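LAO/AO transport system kinase (Escherichia coli, PDB 2P67) is a protein of the MeaB family of GTPases, built on a P-loop NTPase fold. Local coordinates at residues E20-E32 with A114-S126. Residues are numbered along the deposited sequence; the frame is centred on the assembly and turned at random.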
ATOM      1  N   GLU A  20     -15.524   2.605  37.132  1.00 29.56           N
ATOM      2  CA  GLU A  20     -16.770   1.888  37.379  1.00 29.26           C
ATOM      3  C   GLU A  20     -17.235   1.161  36.119  1.00 28.41           C
ATOM      4  O   GLU A  20     -17.549   1.791  35.109  1.00 27.05           O
ATOM      5  CB  GLU A  20     -17.850   2.829  37.897  1.00 30.08           C
ATOM      6  CG  GLU A  20     -17.555   3.322  39.312  1.00 34.00           C
ATOM      7  CD  GLU A  20     -18.699   4.102  39.934  1.00 39.93           C
ATOM      8  OE1 GLU A  20     -19.818   4.108  39.368  1.00 40.19           O
ATOM      9  OE2 GLU A  20     -18.466   4.708  41.010  1.00 41.27           O
ATOM     10  N   ARG A  21     -17.280  -0.164  36.203  1.00 28.37           N
ATOM     11  CA  ARG A  21     -17.557  -1.008  35.016  1.00 28.67           C
ATOM     12  C   ARG A  21     -18.962  -0.827  34.445  1.00 27.96           C
ATOM     13  O   ARG A  21     -19.153  -0.881  33.218  1.00 26.80           O
ATOM     14  CB  ARG A  21     -17.243  -2.472  35.319  1.00 29.78           C
ATOM     15  CG  ARG A  21     -15.752  -2.728  35.470  1.00 30.76           C
ATOM     16  CD  ARG A  21     -15.477  -4.153  35.904  1.00 35.32           C
ATOM     17  NE  ARG A  21     -15.915  -4.384  37.276  1.00 38.07           N
ATOM     18  CZ  ARG A  21     -16.188  -5.587  37.790  1.00 40.45           C
ATOM     19  NH1 ARG A  21     -16.078  -6.686  37.044  1.00 36.63           N
ATOM     20  NH2 ARG A  21     -16.576  -5.691  39.059  1.00 40.79           N
ATOM     21  N   ALA A  22     -19.945  -0.589  35.325  1.00 27.90           N
ATOM     22  CA  ALA A  22     -21.334  -0.406  34.867  1.00 27.01           C
ATOM     23  C   ALA A  22     -21.461   0.846  34.002  1.00 25.55           C
ATOM     24  O   ALA A  22     -22.160   0.831  32.981  1.00 24.40           O
ATOM     25  CB  ALA A  22     -22.301  -0.362  36.044  1.00 26.99           C
ATOM     26  N   THR A  23     -20.748   1.910  34.392  1.00 24.54           N
ATOM     27  CA  THR A  23     -20.771   3.156  33.637  1.00 23.61           C
ATOM     28  C   THR A  23     -20.038   3.003  32.297  1.00 23.16           C
ATOM     29  O   THR A  23     -20.499   3.524  31.296  1.00 22.44           O
ATOM     30  CB  THR A  23     -20.253   4.387  34.436  1.00 23.64           C
ATOM     31  OG1 THR A  23     -21.114   4.631  35.551  1.00 24.72           O
ATOM     32  CG2 THR A  23     -20.284   5.642  33.568  1.00 23.86           C
ATOM     33  N   LEU A  24     -18.915   2.295  32.287  1.00 22.41           N
ATOM     34  CA  LEU A  24     -18.232   2.012  31.039  1.00 22.00           C
ATOM     35  C   LEU A  24     -19.163   1.274  30.058  1.00 22.00           C
ATOM     36  O   LEU A  24     -19.292   1.684  28.907  1.00 21.19           O
ATOM     37  CB  LEU A  24     -16.941   1.224  31.270  1.00 22.14           C
ATOM     38  CG  LEU A  24     -16.096   0.943  30.012  1.00 21.68           C
ATOM     39  CD1 LEU A  24     -15.753   2.213  29.215  1.00 22.32           C
ATOM     40  CD2 LEU A  24     -14.842   0.166  30.360  1.00 21.57           C
ATOM     41  N   ALA A  25     -19.826   0.221  30.531  1.00 22.40           N
ATOM     42  CA  ALA A  25     -20.737  -0.547  29.668  1.00 23.49           C
ATOM     43  C   ALA A  25     -21.861   0.341  29.158  1.00 24.08           C
ATOM     44  O   ALA A  25     -22.218   0.291  27.981  1.00 24.43           O
ATOM     45  CB  ALA A  25     -21.282  -1.727  30.419  1.00 23.77           C
ATOM     46  N   GLN A  26     -22.411   1.165  30.052  1.00 24.54           N
ATOM     47  CA  GLN A  26     -23.481   2.094  29.701  1.00 25.16           C
ATOM     48  C   GLN A  26     -23.025   3.095  28.640  1.00 24.01           C
ATOM     49  O   GLN A  26     -23.753   3.400  27.716  1.00 23.64           O
ATOM     50  CB  GLN A  26     -23.892   2.898  30.931  1.00 26.24           C
ATOM     51  CG  GLN A  26     -25.089   2.405  31.694  1.00 31.57           C
ATOM     52  CD  GLN A  26     -25.496   3.463  32.728  1.00 36.21           C
ATOM     53  OE1 GLN A  26     -26.378   4.287  32.479  1.00 40.26           O
ATOM     54  NE2 GLN A  26     -24.799   3.487  33.852  1.00 38.65           N
ATOM     55  N   ALA A  27     -21.826   3.647  28.820  1.00 23.18           N
ATOM     56  CA  ALA A  27     -21.256   4.604  27.863  1.00 22.23           C
ATOM     57  C   ALA A  27     -21.022   3.961  26.484  1.00 21.83           C
ATOM     58  O   ALA A  27     -21.300   4.558  25.430  1.00 21.48           O
ATOM     59  CB  ALA A  27     -19.938   5.196  28.439  1.00 21.63           C
ATOM     60  N   MET A  28     -20.492   2.742  26.478  1.00 22.36           N
ATOM     61  CA  MET A  28     -20.338   2.003  25.225  1.00 22.38           C
ATOM     62  C   MET A  28     -21.697   1.792  24.528  1.00 23.49           C
ATOM     63  O   MET A  28     -21.830   2.050  23.345  1.00 23.71           O
ATOM     64  CB  MET A  28     -19.633   0.667  25.470  1.00 22.86           C
ATOM     65  CG  MET A  28     -18.214   0.815  26.033  1.00 21.61           C
ATOM     66  SD  MET A  28     -17.344  -0.754  25.967  1.00 22.74           S
ATOM     67  CE  MET A  28     -15.644  -0.191  26.275  1.00 23.11           C
ATOM     68  N   THR A  29     -22.708   1.353  25.277  1.00 24.14           N
ATOM     69  CA  THR A  29     -24.059   1.163  24.716  1.00 25.05           C
ATOM     70  C   THR A  29     -24.601   2.447  24.102  1.00 25.94           C
ATOM     71  O   THR A  29     -25.148   2.431  22.984  1.00 26.26           O
ATOM     72  CB  THR A  29     -25.028   0.566  25.762  1.00 24.89           C
ATOM     73  OG1 THR A  29     -24.620  -0.775  26.046  1.00 27.12           O
ATOM     74  CG2 THR A  29     -26.483   0.529  25.239  1.00 26.78           C
ATOM     75  N   LEU A  30     -24.378   3.562  24.793  1.00 26.00           N
ATOM     76  CA  LEU A  30     -24.770   4.880  24.297  1.00 27.06           C
ATOM     77  C   LEU A  30     -24.102   5.221  22.975  1.00 27.85           C
ATOM     78  O   LEU A  30     -24.752   5.704  22.051  1.00 27.57           O
ATOM     79  CB  LEU A  30     -24.451   5.955  25.349  1.00 26.72           C
ATOM     80  CG  LEU A  30     -24.778   7.409  24.996  1.00 27.30           C
ATOM     81  CD1 LEU A  30     -26.285   7.632  24.951  1.00 27.45           C
ATOM     82  CD2 LEU A  30     -24.120   8.346  26.002  1.00 28.35           C
ATOM     83  N   VAL A  31     -22.788   4.993  22.906  1.00 28.86           N
ATOM     84  CA  VAL A  31     -21.997   5.199  21.686  1.00 31.16           C
ATOM     85  C   VAL A  31     -22.457   4.283  20.532  1.00 32.20           C
ATOM     86  O   VAL A  31     -22.327   4.637  19.356  1.00 33.31           O
ATOM     87  CB  VAL A  31     -20.470   5.038  22.002  1.00 31.15           C
ATOM     88  CG1 VAL A  31     -19.620   4.999  20.731  1.00 32.44           C
ATOM     89  CG2 VAL A  31     -20.025   6.155  22.926  1.00 30.60           C
ATOM     90  N   GLU A  32     -23.020   3.130  20.868  1.00 33.40           N
ATOM     91  CA  GLU A  32     -23.536   2.192  19.863  1.00 34.66           C
ATOM     92  C   GLU A  32     -25.000   2.411  19.433  1.00 35.40           C
ATOM     93  O   GLU A  32     -25.495   1.750  18.503  1.00 35.30           O
ATOM     94  CB  GLU A  32     -23.363   0.768  20.365  1.00 34.78           C
ATOM     95  CG  GLU A  32     -21.921   0.336  20.505  1.00 36.16           C
ATOM     96  CD  GLU A  32     -21.819  -1.097  20.963  1.00 39.73           C
ATOM     97  OE1 GLU A  32     -22.589  -1.470  21.879  1.00 39.74           O
ATOM     98  OE2 GLU A  32     -20.980  -1.849  20.396  1.00 44.25           O
ATOM     99  N   ALA A 114     -12.956 -13.587  31.418  1.00 39.02           N
ATOM    100  CA  ALA A 114     -14.338 -13.135  31.634  1.00 38.81           C
ATOM    101  C   ALA A 114     -14.691 -12.988  33.116  1.00 38.78           C
ATOM    102  O   ALA A 114     -15.530 -12.158  33.491  1.00 39.07           O
ATOM    103  CB  ALA A 114     -15.305 -14.084  30.963  1.00 39.04           C
ATOM    104  N   ARG A 115     -14.049 -13.798  33.950  1.00 38.03           N
ATOM    105  CA  ARG A 115     -14.332 -13.842  35.378  1.00 37.62           C
ATOM    106  C   ARG A 115     -13.468 -12.883  36.168  1.00 36.87           C
ATOM    107  O   ARG A 115     -13.690 -12.693  37.358  1.00 36.69           O
ATOM    108  CB  ARG A 115     -14.144 -15.261  35.910  1.00 37.85           C
ATOM    109  CG  ARG A 115     -15.118 -16.265  35.304  1.00 40.01           C
ATOM    110  CD  ARG A 115     -14.833 -17.693  35.758  1.00 42.57           C
ATOM    111  NE  ARG A 115     -15.107 -17.887  37.181  1.00 44.46           N
ATOM    112  CZ  ARG A 115     -15.410 -19.061  37.733  1.00 46.50           C
ATOM    113  NH1 ARG A 115     -15.500 -20.157  36.980  1.00 46.91           N
ATOM    114  NH2 ARG A 115     -15.636 -19.134  39.043  1.00 45.23           N
ATOM    115  N   ALA A 116     -12.476 -12.281  35.514  1.00 35.84           N
ATOM    116  CA  ALA A 116     -11.577 -11.369  36.204  1.00 35.41           C
ATOM    117  C   ALA A 116     -12.214  -9.995  36.336  1.00 35.08           C
ATOM    118  O   ALA A 116     -12.671  -9.426  35.352  1.00 34.32           O
ATOM    119  CB  ALA A 116     -10.246 -11.280  35.474  1.00 35.89           C
ATOM    120  N   GLU A 117     -12.251  -9.458  37.554  1.00 35.25           N
ATOM    121  CA  GLU A 117     -12.849  -8.127  37.769  1.00 35.77           C
ATOM    122  C   GLU A 117     -11.978  -6.992  37.212  1.00 34.54           C
ATOM    123  O   GLU A 117     -12.476  -5.898  36.922  1.00 34.22           O
ATOM    124  CB  GLU A 117     -13.153  -7.897  39.262  1.00 37.00           C
ATOM    125  CG  GLU A 117     -14.242  -8.827  39.820  1.00 40.76           C
ATOM    126  CD  GLU A 117     -14.482  -8.647  41.318  1.00 46.32           C
ATOM    127  OE1 GLU A 117     -13.663  -7.975  41.997  1.00 48.70           O
ATOM    128  OE2 GLU A 117     -15.499  -9.188  41.818  1.00 49.39           O
ATOM    129  N   ALA A 118     -10.682  -7.272  37.052  1.00 33.48           N
ATOM    130  CA  ALA A 118      -9.738  -6.309  36.485  1.00 32.78           C
ATOM    131  C   ALA A 118      -9.697  -6.377  34.955  1.00 31.85           C
ATOM    132  O   ALA A 118      -8.872  -5.710  34.324  1.00 31.78           O
ATOM    133  CB  ALA A 118      -8.330  -6.507  37.090  1.00 33.06           C
ATOM    134  N   ALA A 119     -10.585  -7.183  34.367  1.00 30.64           N
ATOM    135  CA  ALA A 119     -10.751  -7.210  32.909  1.00 29.37           C
ATOM    136  C   ALA A 119     -12.121  -6.662  32.446  1.00 29.07           C
ATOM    137  O   ALA A 119     -13.050  -6.452  33.258  1.00 29.27           O
ATOM    138  CB  ALA A 119     -10.492  -8.605  32.365  1.00 29.05           C
ATOM    139  N   PHE A 120     -12.238  -6.407  31.145  1.00 27.03           N
ATOM    140  CA  PHE A 120     -13.468  -5.882  30.565  1.00 25.87           C
ATOM    141  C   PHE A 120     -13.440  -6.309  29.097  1.00 25.91           C
ATOM    142  O   PHE A 120     -12.522  -5.932  28.370  1.00 24.81           O
ATOM    143  CB  PHE A 120     -13.487  -4.343  30.684  1.00 25.25           C
ATOM    144  CG  PHE A 120     -14.816  -3.709  30.338  1.00 25.72           C
ATOM    145  CD1 PHE A 120     -15.737  -3.391  31.347  1.00 25.31           C
ATOM    146  CD2 PHE A 120     -15.141  -3.413  29.011  1.00 24.91           C
ATOM    147  CE1 PHE A 120     -16.980  -2.804  31.041  1.00 26.53           C
ATOM    148  CE2 PHE A 120     -16.371  -2.820  28.691  1.00 25.60           C
ATOM    149  CZ  PHE A 120     -17.305  -2.518  29.724  1.00 25.41           C
ATOM    150  N   ILE A 121     -14.440  -7.074  28.667  1.00 25.62           N
ATOM    151  CA  ILE A 121     -14.498  -7.580  27.291  1.00 25.77           C
ATOM    152  C   ILE A 121     -15.742  -7.056  26.549  1.00 25.81           C
ATOM    153  O   ILE A 121     -16.859  -7.204  27.050  1.00 25.76           O
ATOM    154  CB  ILE A 121     -14.490  -9.147  27.264  1.00 26.18           C
ATOM    155  CG1 ILE A 121     -13.313  -9.710  28.061  1.00 26.62           C
ATOM    156  CG2 ILE A 121     -14.483  -9.660  25.816  1.00 24.98           C
ATOM    157  CD1 ILE A 121     -13.552 -11.119  28.608  1.00 29.24           C
ATOM    158  N   ARG A 122     -15.558  -6.462  25.367  1.00 25.12           N
ATOM    159  CA  ARG A 122     -16.682  -5.920  24.590  1.00 25.21           C
ATOM    160  C   ARG A 122     -16.545  -6.240  23.097  1.00 25.74           C
ATOM    161  O   ARG A 122     -15.498  -5.967  22.511  1.00 25.68           O
ATOM    162  CB  ARG A 122     -16.772  -4.400  24.793  1.00 24.89           C
ATOM    163  CG  ARG A 122     -18.028  -3.748  24.214  1.00 23.55           C
ATOM    164  CD  ARG A 122     -19.262  -4.003  25.094  1.00 23.29           C
ATOM    165  NE  ARG A 122     -20.417  -3.305  24.531  1.00 22.72           N
ATOM    166  CZ  ARG A 122     -21.326  -2.632  25.244  1.00 25.14           C
ATOM    167  NH1 ARG A 122     -22.318  -2.027  24.603  1.00 24.89           N
ATOM    168  NH2 ARG A 122     -21.238  -2.539  26.579  1.00 23.17           N
ATOM    169  N   PRO A 123     -17.595  -6.820  22.474  1.00 26.71           N
ATOM    170  CA  PRO A 123     -17.592  -7.086  21.033  1.00 27.17           C
ATOM    171  C   PRO A 123     -17.975  -5.869  20.189  1.00 27.83           C
ATOM    172  O   PRO A 123     -18.793  -5.028  20.603  1.00 28.31           O
ATOM    173  CB  PRO A 123     -18.636  -8.200  20.891  1.00 27.33           C
ATOM    174  CG  PRO A 123     -19.658  -7.820  21.965  1.00 27.38           C
ATOM    175  CD  PRO A 123     -18.832  -7.321  23.118  1.00 27.08           C
ATOM    176  N   VAL A 124     -17.395  -5.782  19.001  1.00 27.92           N
ATOM    177  CA  VAL A 124     -17.762  -4.760  18.036  1.00 29.02           C
ATOM    178  C   VAL A 124     -18.331  -5.455  16.795  1.00 30.73           C
ATOM    179  O   VAL A 124     -17.626  -6.245  16.163  1.00 29.90           O
ATOM    180  CB  VAL A 124     -16.544  -3.889  17.651  1.00 29.47           C
ATOM    181  CG1 VAL A 124     -16.935  -2.848  16.634  1.00 29.31           C
ATOM    182  CG2 VAL A 124     -15.964  -3.259  18.887  1.00 28.25           C
ATOM    183  N   PRO A 125     -19.619  -5.198  16.469  1.00 32.25           N
ATOM    184  CA  PRO A 125     -20.262  -5.785  15.273  1.00 34.25           C
ATOM    185  C   PRO A 125     -19.680  -5.258  13.959  1.00 36.56           C
ATOM    186  O   PRO A 125     -19.337  -4.071  13.875  1.00 37.67           O
ATOM    187  CB  PRO A 125     -21.739  -5.360  15.418  1.00 33.87           C
ATOM    188  CG  PRO A 125     -21.724  -4.176  16.303  1.00 33.00           C
ATOM    189  CD  PRO A 125     -20.551  -4.345  17.234  1.00 32.76           C
ATOM    190  N   SER A 126     -19.571  -6.140  12.957  1.00 38.58           N
ATOM    191  CA  SER A 126     -19.172  -5.782  11.587  1.00 40.32           C
ATOM    192  C   SER A 126     -19.839  -4.489  11.118  1.00 40.85           C
ATOM    193  O   SER A 126     -21.055  -4.330  11.281  1.00 42.23           O
ATOM    194  CB  SER A 126     -19.568  -6.909  10.617  1.00 40.80           C
ATOM    195  OG  SER A 126     -18.751  -8.051  10.780  1.00 42.99           O
TER
HETATM  196  O   HOH W   1     -15.007  -7.285  34.908  1.00 33.06           O
HETATM  197  O   HOH W   2     -24.051  -2.349  28.071  1.00 38.34           O
HETATM  198  O   HOH W   3     -21.262  -4.742  21.956  1.00 28.30           O
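Helix 21-32, with M28 and E32, runs almost parallel to strand 119-124, with F120 and R122, their axes 16° apart and 10.7 Å at closest approach. The strand is an outermost one, within this chain, of the parallel sheet of a P-loop NTPase fold, hydrogen-bonded through its backbone to strand 87-92, and the helix packs beside it, also touching helix 133-146. F120 suits the join because its flat ring offers both a face and an edge: L24 CD2 sits over the ring centre, 3.5 Å from the centroid, in a CH-pi contact, while M28 SD lies at the edge, a Met-aromatic contact 3.6 Å from F120 CE2. M28 SD is also 3.5 Å from R122 CG; the extended, unbranched chain of M28 lets its sulfur touch both. A bend at chi2 (76°) helps bring the R122 guanidinium up to the helix, across its axis, where M28 CB covers one face. In the guanidinium plane, R122 NH1 donates to T29 OG1 at 3.0 Å, nearly straight at 169°; NH2 donates weakly to the A25 carbonyl. E32, one turn beyond M28, completes the grip with a salt bridge, its OE1 2.8 Å from R122 NH1, near the guanidinium plane but above the carboxylate's.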